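Local atomic coordinates of sulfonate ABC transporter, periplasmic sulfonate-binding protein SsuA (Methylobacillus flagellatus, PDB entry 3UIF), a protein that probably binds sulfonates or related sulfur compounds in the periplasm and delivers them to an ABC transporter for uptake. Residues F35-L39 against A220-Y225; L91-T97 against R269-Y274; S99-V104 against F170-S176; D197-G202 against L278-K284. One frame throughout, in Å; residues are numbered along the deposited sequence.

Contact 1 (F35-L39 against A220-Y225); sequences FPEEL and AIVTAY
Ile221 O takes the helical hydrogen bond of Tyr225 N at 2.8 Å, and the ring of Phe35 comes up beside the same carbonyl, its CE1 3.5 Å from Ile221 O. This is helix-on-helix packing in one lobe of a type 2 periplasmic-binding fold. The short axes of 35-39 and 220-225 run at 138° to each other, nearer antiparallel than parallel, and no hydrogen bond joins them. Phe35 presents an edge, not a face. Its CG stands anti to the backbone N (chi1 -179°), which carries the ring away from its own helix and lays the CD1-CE1 side against the backbone of Ala224 and Tyr225, with Tyr225 N near the ring plane. One face of that ring is covered near its rim by Leu39 CD1, one turn further along the same helix. Leu39 then divides its branches across the contact: CD1 reaches Ile221 CG1 at 3.7 Å, the two side chains crossing at about a right angle, while CD2 rests 3.6 Å from Ala220 O. Ala224 offers just a methyl group, and its CB serves both large residues, 3.9 Å from Leu39 CG and equally far from Phe35 CD1. Trp48 and Ile44 of strand 44-51 touch Phe35 and Leu39 respectively, and Val30 of helix 26-32 touches both Phe35 and Tyr225. The ring of Tyr225 leads away, its OH hydrogen-bonded to Ser26; what this residue gives to the contact is its root, with CB 4.0 Å from Phe35 CE1.

Contact 2 (L91-T97 against R269-Y274); sequences LVAPWGT and RWSPLY. With GOL (glycerol), chain D.
Arg269 bends round Thr97 and grips its carbonyl from the side. At the root, Arg269 CB lies near C3 of a glycerol, probably from the crystallisation liquor. CG leads into two bends, chi2 -68° and chi3 -62°, that turn the chain back and bring CD past Thr97 OG1; NE arrives 3.1 Å from Thr97 O. NH2 adds a second bond to Thr97 O at 3.3 Å; both nitrogens come from the same face of the carbonyl plane, while that oxygen lies in the guanidinium plane. The remaining capacity goes outward, NH1 to Asp262 and NH2 also to Glu258, two carboxylates that probably balance the charge. The backbones close the pairing: Thr97 N donates to Arg269 O at 2.8 Å, and Gly96 CA lies against the same oxygen, where a side chain would run into it. Glycerol O3 donates to Thr97 O, and its carbons lie over one face of the Trp270 ring, C3 above the centre; flanked by Trp95 too, this pocket is consistent with the ligand cleft of a binding protein. Further along, a water bridges Pro94 O and Trp270 O. Pro94 CG sits over the Tyr274 ring, 3.8 Å from its centroid, in a CH-pi contact, and Tyr274 OH donates to Leu91 O at 2.7 Å from above the carbonyl plane. Val92 and Ala93 form a classic beta bulge opposite Val204 of strand 202-207; Tyr225 and Leu226 of helix 215-233 touch Ala93 and Pro272, and Val310 of helix 308-316 packs on Pro94 and Tyr274.

Contact 3 (S99-V104 against F170-S176); sequences SNSYLV and FFSLFDS
Two neighbouring antiparallel strands, 102-106 and 169-172, meet here inside the five-stranded sheet of one lobe. Tyr102 with Ser172 and Val104 with Phe170 are hydrogen-bonded pairs; Tyr102 N reaches Ser172 O at 2.8 Å and Phe170 N reaches Val104 O at 2.9 Å. Between them Leu103 and Phe171 form a non-hydrogen-bonded pair. With CG anti to the backbone N (chi1 -156°), the Phe171 ring leans over the neighbouring strand: Tyr102 O lies over one face, Leu103 CD1 meets the edge 3.9 Å from CD1 of the ring, and CE2 touches Ser101 CB at 3.6 Å. An alanine at Phe171 is likely to open a gap over Tyr102 O and leave Ser101 CB and Leu103 CD1 without the ring they pack on. Past the strand a type I turn runs from Leu173 to Ser176. Leu173 O accepts from both Ser176 N and Ser176 OG, the latter at 2.6 Å, and Ser172 OG donates to the syn lone pair of Asp175 OD2, tying the turn back to the strand. Tyr102 lays CD1 and CE1 along this turn, and its OH bonds to Glu258. The strand order, with 102-106 inserted antiparallel between 169-172 and 185-190, is that of a type 2 periplasmic-binding lobe.

Contact 4 (D197-G202 against L278-K284); sequences DWKLMG and LQEHYRK
His281 ND1 donates to Asp197 O at 2.7 Å with an N-H...O angle of 149°, fixing helix 276-291 to the connection that leads from strand 185-190 to strand 202-207, one of the crossings between lobes in this type 2 periplasmic-binding fold. The imidazole points at the loop because CG stands anti to the helix backbone N (chi1 171°). Selenomethionine Met201 lies along one face of the ring: its CG sits 3.7 Å from the centroid, close to the normal, in a CH-pi contact, and SE follows obliquely as the two side chains slide past each other in opposite directions. SE goes on to meet Leu278 CD1 at 4.2 Å. At the far nitrogen, NE2 is bonded to Asp76, so both ring nitrogens have partners and the ring is held against rotation; the carboxylate would probably favour a positive charge on it. A leucine in place of His281 would probably leave both Asp197 O and Asp76 without this donor and cost Met201 its flat surface. Further out, the Asp197 carboxylate faces Lys284, whose extended chain brings NZ to OD1 at 3.5 Å, a salt bridge whose hydrogen bond is weak. Glu280 CG packs beside the same OD1, while its own carboxylate is drawn off by Arg283, which grips it side-on, NE to OE1 and NH1 to OE2. Water links Trp198 NE1 with Lys284 NZ, weakly at the lysine. At the other end a second water accepts from Gly202 N at 3.0 Å and lies 3.0 Å from Tyr282 OH.

How the contacts relate
All four contacts are largely buried, but they differ in place and chemistry. Contacts 1 and 3 lie on opposite sides of the chain's centre, about 33 Å apart between centres, each within one lobe: contact 1 is side-chain packing between helices with no hydrogen bond across it, contact 3 a backbone-bonded strand pair. Contacts 2 and 4 sit nearer the middle, about 11 Å apart between centres, and rely on polar side chains gripping carbonyls. Their segments interlock: Trp95 N probably bonds to Gly202 O, and Tyr274 O to Gln279 NE2. Contact 1 reaches contact 2 through Tyr225 packing on Trp95. Contact 3 joins contact 4 where Ser99 O probably accepts from Leu200 N.

Contact 1 (F35-L39 against A220-Y225)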
# COMPACT_ATOMS: atom_id res chain seq x y z
N PHE A 35 -5.07 4.46 19.42
CA PHE A 35 -4.29 3.23 19.42
C PHE A 35 -3.21 3.12 20.51
O PHE A 35 -3.19 2.12 21.23
CB PHE A 35 -3.70 3.03 18.01
CG PHE A 35 -2.87 1.77 17.82
CD1 PHE A 35 -3.45 0.62 17.30
CD2 PHE A 35 -1.49 1.77 18.05
CE1 PHE A 35 -2.68 -0.51 17.06
CE2 PHE A 35 -0.72 0.64 17.82
CZ PHE A 35 -1.32 -0.51 17.31
N PRO A 36 -2.28 4.12 20.62
CA PRO A 36 -1.25 3.99 21.66
C PRO A 36 -1.87 3.85 23.04
O PRO A 36 -1.55 2.90 23.76
CB PRO A 36 -0.47 5.30 21.57
CG PRO A 36 -0.64 5.74 20.16
CD PRO A 36 -2.04 5.32 19.77
N GLU A 37 -2.79 4.76 23.36
CA GLU A 37 -3.45 4.79 24.66
C GLU A 37 -4.20 3.51 25.01
O GLU A 37 -4.10 3.02 26.14
CB GLU A 37 -4.34 6.02 24.79
CG GLU A 37 -5.18 6.08 26.07
CD GLU A 37 -4.36 5.97 27.37
OE1 GLU A 37 -3.13 6.22 27.38
OE2 GLU A 37 -4.97 5.62 28.41
N GLU A 38 -4.94 2.95 24.06
CA GLU A 38 -5.68 1.70 24.27
C GLU A 38 -4.79 0.50 24.53
O GLU A 38 -5.15 -0.41 25.32
CB GLU A 38 -6.59 1.41 23.08
CG GLU A 38 -7.83 2.30 23.01
CD GLU A 38 -8.74 1.94 21.86
OE1 GLU A 38 -8.25 1.31 20.88
OE2 GLU A 38 -9.95 2.27 21.92
N LEU A 39 -3.62 0.49 23.90
CA LEU A 39 -2.63 -0.55 24.16
C LEU A 39 -1.98 -0.39 25.51
O LEU A 39 -1.63 -1.39 26.15
CB LEU A 39 -1.60 -0.62 23.04
CG LEU A 39 -2.24 -1.33 21.83
CD1 LEU A 39 -1.35 -1.22 20.60
CD2 LEU A 39 -2.56 -2.78 22.16
N ALA A 220 -3.79 -8.08 20.81
CA ALA A 220 -4.15 -6.81 21.38
C ALA A 220 -3.87 -5.71 20.36
O ALA A 220 -4.69 -4.82 20.14
CB ALA A 220 -3.40 -6.58 22.68
N ILE A 221 -2.73 -5.83 19.68
CA ILE A 221 -2.36 -4.91 18.59
C ILE A 221 -3.34 -4.92 17.43
O ILE A 221 -3.82 -3.86 17.01
CB ILE A 221 -0.91 -5.16 18.15
CG1 ILE A 221 0.01 -4.31 19.00
CG2 ILE A 221 -0.68 -4.77 16.69
CD1 ILE A 221 1.28 -5.01 19.36
N VAL A 222 -3.66 -6.10 16.92
CA VAL A 222 -4.63 -6.25 15.84
C VAL A 222 -6.03 -5.75 16.22
O VAL A 222 -6.65 -4.97 15.47
CB VAL A 222 -4.69 -7.69 15.30
CG1 VAL A 222 -5.66 -7.75 14.13
CG2 VAL A 222 -3.30 -8.16 14.88
N THR A 223 -6.54 -6.17 17.37
CA THR A 223 -7.82 -5.67 17.84
C THR A 223 -7.79 -4.13 17.93
O THR A 223 -8.69 -3.47 17.41
CB THR A 223 -8.22 -6.27 19.19
OG1 THR A 223 -8.49 -7.67 19.01
CG2 THR A 223 -9.44 -5.60 19.73
N ALA A 224 -6.75 -3.58 18.55
CA ALA A 224 -6.62 -2.13 18.70
C ALA A 224 -6.54 -1.42 17.34
O ALA A 224 -7.20 -0.41 17.14
CB ALA A 224 -5.43 -1.77 19.58
N TYR A 225 -5.75 -1.97 16.43
CA TYR A 225 -5.66 -1.49 15.08
C TYR A 225 -7.01 -1.38 14.37
O TYR A 225 -7.37 -0.33 13.86
CB TYR A 225 -4.76 -2.40 14.26
CG TYR A 225 -4.59 -1.95 12.82
CD1 TYR A 225 -3.73 -0.90 12.51
CD2 TYR A 225 -5.26 -2.59 11.78
CE1 TYR A 225 -3.55 -0.50 11.20
CE2 TYR A 225 -5.10 -2.20 10.47
CZ TYR A 225 -4.25 -1.15 10.18
OH TYR A 225 -4.07 -0.74 8.87

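Contact 2 (L91-T97 against R269-Y274)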
# COMPACT_ATOMS: atom_id res chain seq x y z
N LEU A 91 1.78 -11.06 7.55
CA LEU A 91 0.72 -10.04 7.54
C LEU A 91 -0.36 -10.42 8.57
O LEU A 91 -1.05 -11.44 8.39
CB LEU A 91 0.12 -9.90 6.14
CG LEU A 91 -0.99 -8.85 5.97
CD1 LEU A 91 -0.46 -7.43 6.20
CD2 LEU A 91 -1.59 -8.97 4.58
N VAL A 92 -0.48 -9.61 9.63
CA VAL A 92 -1.47 -9.86 10.70
C VAL A 92 -2.67 -8.91 10.68
O VAL A 92 -3.65 -9.13 11.40
CB VAL A 92 -0.84 -9.87 12.11
CG1 VAL A 92 0.12 -11.05 12.27
CG2 VAL A 92 -0.17 -8.53 12.43
N ALA A 93 -2.58 -7.86 9.86
CA ALA A 93 -3.69 -6.94 9.59
C ALA A 93 -3.48 -6.19 8.27
O ALA A 93 -2.66 -5.25 8.21
CB ALA A 93 -3.89 -5.96 10.75
N PRO A 94 -4.19 -6.61 7.21
CA PRO A 94 -4.15 -5.91 5.93
C PRO A 94 -4.77 -4.53 6.11
O PRO A 94 -5.80 -4.42 6.79
CB PRO A 94 -5.02 -6.78 5.01
CG PRO A 94 -5.12 -8.10 5.68
CD PRO A 94 -5.07 -7.78 7.14
N TRP A 95 -4.16 -3.50 5.52
CA TRP A 95 -4.67 -2.15 5.68
C TRP A 95 -5.66 -1.74 4.60
O TRP A 95 -6.13 -0.60 4.56
CB TRP A 95 -3.53 -1.15 5.83
CG TRP A 95 -2.63 -0.95 4.62
CD1 TRP A 95 -2.89 -1.28 3.29
CD2 TRP A 95 -1.30 -0.32 4.60
NE1 TRP A 95 -1.84 -0.92 2.48
CE2 TRP A 95 -0.87 -0.33 3.19
CE3 TRP A 95 -0.46 0.25 5.56
CZ2 TRP A 95 0.37 0.19 2.79
CZ3 TRP A 95 0.78 0.78 5.14
CH2 TRP A 95 1.17 0.75 3.79
N GLY A 96 -5.98 -2.67 3.71
CA GLY A 96 -6.88 -2.40 2.61
C GLY A 96 -6.12 -2.13 1.33
O GLY A 96 -5.06 -2.73 1.06
N THR A 97 -6.65 -1.22 0.53
CA THR A 97 -5.99 -0.92 -0.71
C THR A 97 -5.47 0.47 -0.64
O THR A 97 -6.21 1.44 -0.45
CB THR A 97 -6.88 -1.13 -1.95
OG1 THR A 97 -8.21 -0.68 -1.65
CG2 THR A 97 -6.91 -2.60 -2.34
N ARG A 269 -12.03 0.30 0.93
CA ARG A 269 -10.62 0.65 0.80
C ARG A 269 -9.81 0.31 2.05
O ARG A 269 -8.59 0.21 2.00
CB ARG A 269 -10.45 2.12 0.42
CG ARG A 269 -10.94 2.50 -0.97
CD ARG A 269 -10.11 1.91 -2.11
NE ARG A 269 -8.73 2.40 -2.07
CZ ARG A 269 -8.28 3.51 -2.66
NH1 ARG A 269 -9.09 4.29 -3.37
NH2 ARG A 269 -7.01 3.83 -2.56
N TRP A 270 -10.51 0.13 3.17
CA TRP A 270 -9.90 -0.09 4.46
C TRP A 270 -10.02 -1.51 4.91
O TRP A 270 -9.65 -1.85 6.03
CB TRP A 270 -10.54 0.86 5.47
CG TRP A 270 -10.16 2.32 5.26
CD1 TRP A 270 -10.84 3.28 4.52
CD2 TRP A 270 -8.98 3.02 5.78
NE1 TRP A 270 -10.20 4.48 4.54
CE2 TRP A 270 -9.07 4.40 5.28
CE3 TRP A 270 -7.90 2.66 6.59
CZ2 TRP A 270 -8.11 5.37 5.59
CZ3 TRP A 270 -6.94 3.64 6.89
CH2 TRP A 270 -7.04 4.96 6.40
N SER A 271 -10.54 -2.38 4.04
CA SER A 271 -10.86 -3.75 4.40
C SER A 271 -9.65 -4.56 4.86
O SER A 271 -8.61 -4.54 4.23
CB SER A 271 -11.57 -4.45 3.24
OG SER A 271 -11.79 -5.82 3.53
N PRO A 272 -9.80 -5.27 5.98
CA PRO A 272 -8.75 -6.14 6.51
C PRO A 272 -8.95 -7.60 6.15
O PRO A 272 -8.23 -8.47 6.63
CB PRO A 272 -8.90 -5.95 8.01
CG PRO A 272 -10.38 -5.73 8.19
CD PRO A 272 -10.85 -5.00 6.98
N LEU A 273 -9.94 -7.87 5.31
CA LEU A 273 -10.29 -9.24 4.94
C LEU A 273 -9.21 -9.92 4.11
O LEU A 273 -8.60 -9.31 3.22
CB LEU A 273 -11.63 -9.26 4.19
CG LEU A 273 -12.81 -8.72 5.00
CD1 LEU A 273 -14.10 -8.92 4.24
CD2 LEU A 273 -12.89 -9.39 6.38
N TYR A 274 -8.99 -11.19 4.42
CA TYR A 274 -8.05 -12.02 3.70
C TYR A 274 -8.80 -12.72 2.58
O TYR A 274 -8.78 -13.93 2.48
CB TYR A 274 -7.38 -13.04 4.64
CG TYR A 274 -6.38 -12.42 5.60
CD1 TYR A 274 -6.81 -11.70 6.73
CD2 TYR A 274 -4.99 -12.54 5.39
CE1 TYR A 274 -5.91 -11.13 7.60
CE2 TYR A 274 -4.07 -11.97 6.26
CZ TYR A 274 -4.54 -11.27 7.36
OH TYR A 274 -3.65 -10.69 8.24
C1 GOL D . -5.01 3.53 3.32
O1 GOL D . -3.85 2.80 3.75
C2 GOL D . -6.24 2.63 3.30
O2 GOL D . -5.91 1.33 2.77
C3 GOL D . -7.26 3.27 2.41
O3 GOL D . -6.65 3.57 1.16
O HOH W 1 -7.58 -2.51 7.42

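Contact 3 (S99-V104 against F170-S176)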
# COMPACT_ATOMS: atom_id res chain seq x y z
N SER A 99 -3.42 2.38 -2.90
CA SER A 99 -3.36 3.29 -4.05
C SER A 99 -3.88 2.72 -5.36
O SER A 99 -3.64 1.55 -5.69
CB SER A 99 -1.91 3.72 -4.30
OG SER A 99 -1.16 3.76 -3.10
N ASN A 100 -4.55 3.57 -6.15
CA ASN A 100 -4.75 3.27 -7.55
C ASN A 100 -3.49 3.61 -8.36
O ASN A 100 -2.57 4.28 -7.86
CB ASN A 100 -5.97 4.03 -8.11
CG ASN A 100 -7.28 3.56 -7.53
OD1 ASN A 100 -7.74 2.43 -7.78
ND2 ASN A 100 -7.92 4.43 -6.74
N SER A 101 -3.44 3.13 -9.60
CA SER A 101 -2.42 3.58 -10.54
C SER A 101 -3.08 4.19 -11.74
O SER A 101 -4.27 3.97 -11.96
CB SER A 101 -1.51 2.44 -10.95
OG SER A 101 -0.88 1.90 -9.82
N TYR A 102 -2.32 4.96 -12.50
CA TYR A 102 -2.87 5.85 -13.52
C TYR A 102 -1.95 5.93 -14.72
O TYR A 102 -0.72 6.00 -14.57
CB TYR A 102 -3.03 7.27 -12.93
CG TYR A 102 -3.89 7.35 -11.68
CD1 TYR A 102 -3.35 7.12 -10.41
CD2 TYR A 102 -5.23 7.65 -11.77
CE1 TYR A 102 -4.14 7.19 -9.28
CE2 TYR A 102 -6.04 7.72 -10.65
CZ TYR A 102 -5.49 7.50 -9.41
OH TYR A 102 -6.32 7.60 -8.32
N LEU A 103 -2.53 5.92 -15.92
CA LEU A 103 -1.80 6.21 -17.15
C LEU A 103 -2.16 7.61 -17.60
O LEU A 103 -3.34 7.95 -17.76
CB LEU A 103 -2.12 5.19 -18.25
CG LEU A 103 -1.29 5.23 -19.54
CD1 LEU A 103 0.19 4.97 -19.31
CD2 LEU A 103 -1.85 4.22 -20.53
N VAL A 104 -1.12 8.42 -17.78
CA VAL A 104 -1.23 9.83 -18.11
C VAL A 104 -0.53 10.04 -19.43
O VAL A 104 0.55 9.51 -19.64
CB VAL A 104 -0.49 10.69 -17.08
CG1 VAL A 104 -0.99 12.12 -17.11
CG2 VAL A 104 -0.60 10.09 -15.67
N PHE A 170 3.05 8.27 -18.97
CA PHE A 170 3.61 8.28 -17.62
C PHE A 170 2.74 7.42 -16.74
O PHE A 170 1.55 7.64 -16.62
CB PHE A 170 3.70 9.74 -17.12
CG PHE A 170 4.11 9.90 -15.68
CD1 PHE A 170 5.28 9.31 -15.19
CD2 PHE A 170 3.36 10.69 -14.81
CE1 PHE A 170 5.66 9.49 -13.87
CE2 PHE A 170 3.74 10.87 -13.49
CZ PHE A 170 4.90 10.27 -13.02
N PHE A 171 3.34 6.41 -16.13
CA PHE A 171 2.59 5.53 -15.25
C PHE A 171 2.94 5.79 -13.79
O PHE A 171 4.10 5.68 -13.39
CB PHE A 171 2.82 4.07 -15.61
CG PHE A 171 1.72 3.17 -15.17
CD1 PHE A 171 0.55 3.07 -15.92
CD2 PHE A 171 1.83 2.43 -13.98
CE1 PHE A 171 -0.49 2.24 -15.50
CE2 PHE A 171 0.80 1.60 -13.57
CZ PHE A 171 -0.36 1.50 -14.32
N SER A 172 1.93 6.15 -12.99
CA SER A 172 2.17 6.55 -11.59
C SER A 172 0.92 6.45 -10.73
O SER A 172 -0.11 5.92 -11.16
CB SER A 172 2.71 7.99 -11.55
OG SER A 172 3.42 8.24 -10.33
N LEU A 173 1.01 6.97 -9.51
CA LEU A 173 -0.11 6.98 -8.57
C LEU A 173 -0.84 8.31 -8.65
O LEU A 173 -0.71 9.02 -9.64
CB LEU A 173 0.39 6.74 -7.15
CG LEU A 173 1.34 5.56 -6.91
CD1 LEU A 173 1.62 5.43 -5.41
CD2 LEU A 173 0.79 4.25 -7.46
N PHE A 174 -1.57 8.66 -7.60
CA PHE A 174 -2.43 9.86 -7.58
C PHE A 174 -1.72 11.19 -7.83
O PHE A 174 -2.36 12.20 -8.09
CB PHE A 174 -3.28 9.91 -6.29
CG PHE A 174 -2.50 10.23 -5.04
CD1 PHE A 174 -1.29 9.58 -4.75
CD2 PHE A 174 -2.98 11.15 -4.13
CE1 PHE A 174 -0.58 9.88 -3.59
CE2 PHE A 174 -2.29 11.45 -2.97
CZ PHE A 174 -1.08 10.82 -2.70
N ASP A 175 -0.39 11.19 -7.76
CA ASP A 175 0.40 12.37 -8.18
C ASP A 175 0.08 12.76 -9.63
O ASP A 175 0.32 13.89 -10.05
CB ASP A 175 1.89 12.13 -8.00
CG ASP A 175 2.33 10.78 -8.55
OD1 ASP A 175 1.92 9.75 -7.98
OD2 ASP A 175 3.11 10.76 -9.53
N SER A 176 -0.46 11.82 -10.39
CA SER A 176 -0.92 12.08 -11.75
C SER A 176 -1.88 13.29 -11.86
O SER A 176 -1.82 14.03 -12.84
CB SER A 176 -1.59 10.83 -12.33
OG SER A 176 -0.76 9.69 -12.17

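Contact 4 (D197-G202 against L278-K284)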
# COMPACT_ATOMS: atom_id res chain seq x y z
N ASP A 197 -7.44 -6.58 -7.02
CA ASP A 197 -6.05 -7.00 -6.77
C ASP A 197 -4.95 -6.21 -7.49
O ASP A 197 -3.78 -6.35 -7.16
CB ASP A 197 -5.87 -8.51 -7.04
CG ASP A 197 -6.33 -8.92 -8.41
OD1 ASP A 197 -5.50 -9.37 -9.24
OD2 ASP A 197 -7.54 -8.78 -8.66
N TRP A 198 -5.31 -5.38 -8.47
CA TRP A 198 -4.33 -4.54 -9.16
C TRP A 198 -3.95 -3.34 -8.34
O TRP A 198 -2.99 -2.64 -8.66
CB TRP A 198 -4.87 -4.05 -10.49
CG TRP A 198 -5.17 -5.13 -11.49
CD1 TRP A 198 -5.56 -6.45 -11.25
CD2 TRP A 198 -5.16 -5.00 -12.95
NE1 TRP A 198 -5.76 -7.12 -12.43
CE2 TRP A 198 -5.55 -6.31 -13.48
CE3 TRP A 198 -4.87 -3.96 -13.84
CZ2 TRP A 198 -5.63 -6.54 -14.84
CZ3 TRP A 198 -4.98 -4.22 -15.21
CH2 TRP A 198 -5.35 -5.48 -15.70
N LYS A 199 -4.72 -3.07 -7.30
CA LYS A 199 -4.45 -1.98 -6.40
C LYS A 199 -3.33 -2.35 -5.44
O LYS A 199 -3.11 -3.53 -5.17
CB LYS A 199 -5.71 -1.66 -5.61
CG LYS A 199 -6.65 -0.69 -6.30
CD LYS A 199 -8.07 -0.90 -5.77
CE LYS A 199 -9.09 -0.12 -6.58
NZ LYS A 199 -9.43 1.05 -5.76
N LEU A 200 -2.65 -1.34 -4.92
CA LEU A 200 -1.57 -1.56 -3.94
C LEU A 200 -2.09 -1.95 -2.54
O LEU A 200 -3.15 -1.48 -2.09
CB LEU A 200 -0.66 -0.32 -3.85
CG LEU A 200 0.42 -0.20 -4.94
CD1 LEU A 200 -0.04 -0.80 -6.26
CD2 LEU A 200 0.88 1.22 -5.14
N MSE A 201 -1.34 -2.83 -1.88
CA MSE A 201 -1.77 -3.38 -0.58
C MSE A 201 -0.67 -3.28 0.48
O MSE A 201 0.31 -2.54 0.32
CB MSE A 201 -2.24 -4.81 -0.81
CG MSE A 201 -3.43 -4.84 -1.76
SE MSE A 201 -4.48 -6.49 -1.49
CE MSE A 201 -5.86 -6.25 -2.87
N GLY A 202 -0.86 -4.00 1.58
CA GLY A 202 0.05 -3.99 2.72
C GLY A 202 -0.71 -3.92 4.03
O GLY A 202 -1.88 -4.29 4.12
N LEU A 278 -7.25 -10.47 -2.16
CA LEU A 278 -5.99 -10.34 -1.41
C LEU A 278 -5.00 -11.47 -1.70
O LEU A 278 -3.84 -11.22 -2.02
CB LEU A 278 -6.25 -10.26 0.10
CG LEU A 278 -4.98 -10.12 0.92
CD1 LEU A 278 -5.06 -8.97 1.90
CD2 LEU A 278 -4.65 -11.44 1.60
N GLN A 279 -5.45 -12.71 -1.57
CA GLN A 279 -4.62 -13.86 -1.88
C GLN A 279 -4.03 -13.72 -3.29
O GLN A 279 -2.82 -13.85 -3.49
CB GLN A 279 -5.42 -15.16 -1.76
CG GLN A 279 -5.67 -15.58 -0.31
CD GLN A 279 -6.90 -16.49 -0.16
OE1 GLN A 279 -7.10 -17.46 -0.92
NE2 GLN A 279 -7.73 -16.18 0.85
N GLU A 280 -4.90 -13.43 -4.26
CA GLU A 280 -4.49 -13.29 -5.64
C GLU A 280 -3.44 -12.17 -5.87
O GLU A 280 -2.43 -12.35 -6.55
CB GLU A 280 -5.75 -13.08 -6.47
CG GLU A 280 -5.51 -12.86 -7.95
CD GLU A 280 -4.95 -14.09 -8.63
OE1 GLU A 280 -4.77 -15.13 -7.95
OE2 GLU A 280 -4.70 -13.99 -9.85
N HIS A 281 -3.69 -11.00 -5.28
CA HIS A 281 -2.72 -9.93 -5.30
C HIS A 281 -1.38 -10.40 -4.78
O HIS A 281 -0.34 -10.10 -5.36
CB HIS A 281 -3.24 -8.74 -4.50
CG HIS A 281 -2.21 -7.66 -4.29
ND1 HIS A 281 -1.91 -6.75 -5.24
CD2 HIS A 281 -1.37 -7.39 -3.20
CE1 HIS A 281 -0.93 -5.92 -4.78
NE2 HIS A 281 -0.61 -6.32 -3.53
N TYR A 282 -1.38 -11.16 -3.68
CA TYR A 282 -0.12 -11.65 -3.09
C TYR A 282 0.60 -12.72 -3.92
O TYR A 282 1.82 -12.64 -4.11
CB TYR A 282 -0.33 -12.08 -1.64
CG TYR A 282 -0.24 -10.88 -0.74
CD1 TYR A 282 0.99 -10.47 -0.22
CD2 TYR A 282 -1.38 -10.12 -0.43
CE1 TYR A 282 1.09 -9.36 0.59
CE2 TYR A 282 -1.28 -8.99 0.37
CZ TYR A 282 -0.04 -8.61 0.87
OH TYR A 282 0.09 -7.51 1.68
N ARG A 283 -0.15 -13.69 -4.42
CA ARG A 283 0.33 -14.61 -5.44
C ARG A 283 0.94 -13.84 -6.63
O ARG A 283 2.05 -14.13 -7.07
CB ARG A 283 -0.79 -15.55 -5.92
CG ARG A 283 -0.36 -16.48 -7.06
CD ARG A 283 -1.50 -17.29 -7.71
NE ARG A 283 -2.33 -16.53 -8.67
CZ ARG A 283 -1.98 -16.23 -9.92
NH1 ARG A 283 -2.83 -15.55 -10.70
NH2 ARG A 283 -0.80 -16.60 -10.41
N LYS A 284 0.22 -12.84 -7.13
CA LYS A 284 0.69 -12.10 -8.30
C LYS A 284 1.95 -11.30 -7.99
O LYS A 284 2.94 -11.35 -8.74
CB LYS A 284 -0.41 -11.19 -8.84
CG LYS A 284 -1.41 -11.89 -9.73
CD LYS A 284 -2.39 -10.89 -10.30
CE LYS A 284 -3.25 -11.51 -11.40
NZ LYS A 284 -3.98 -10.46 -12.17
O HOH W 2 -7.05 -9.94 -12.91
O HOH W 3 -2.62 -6.33 2.22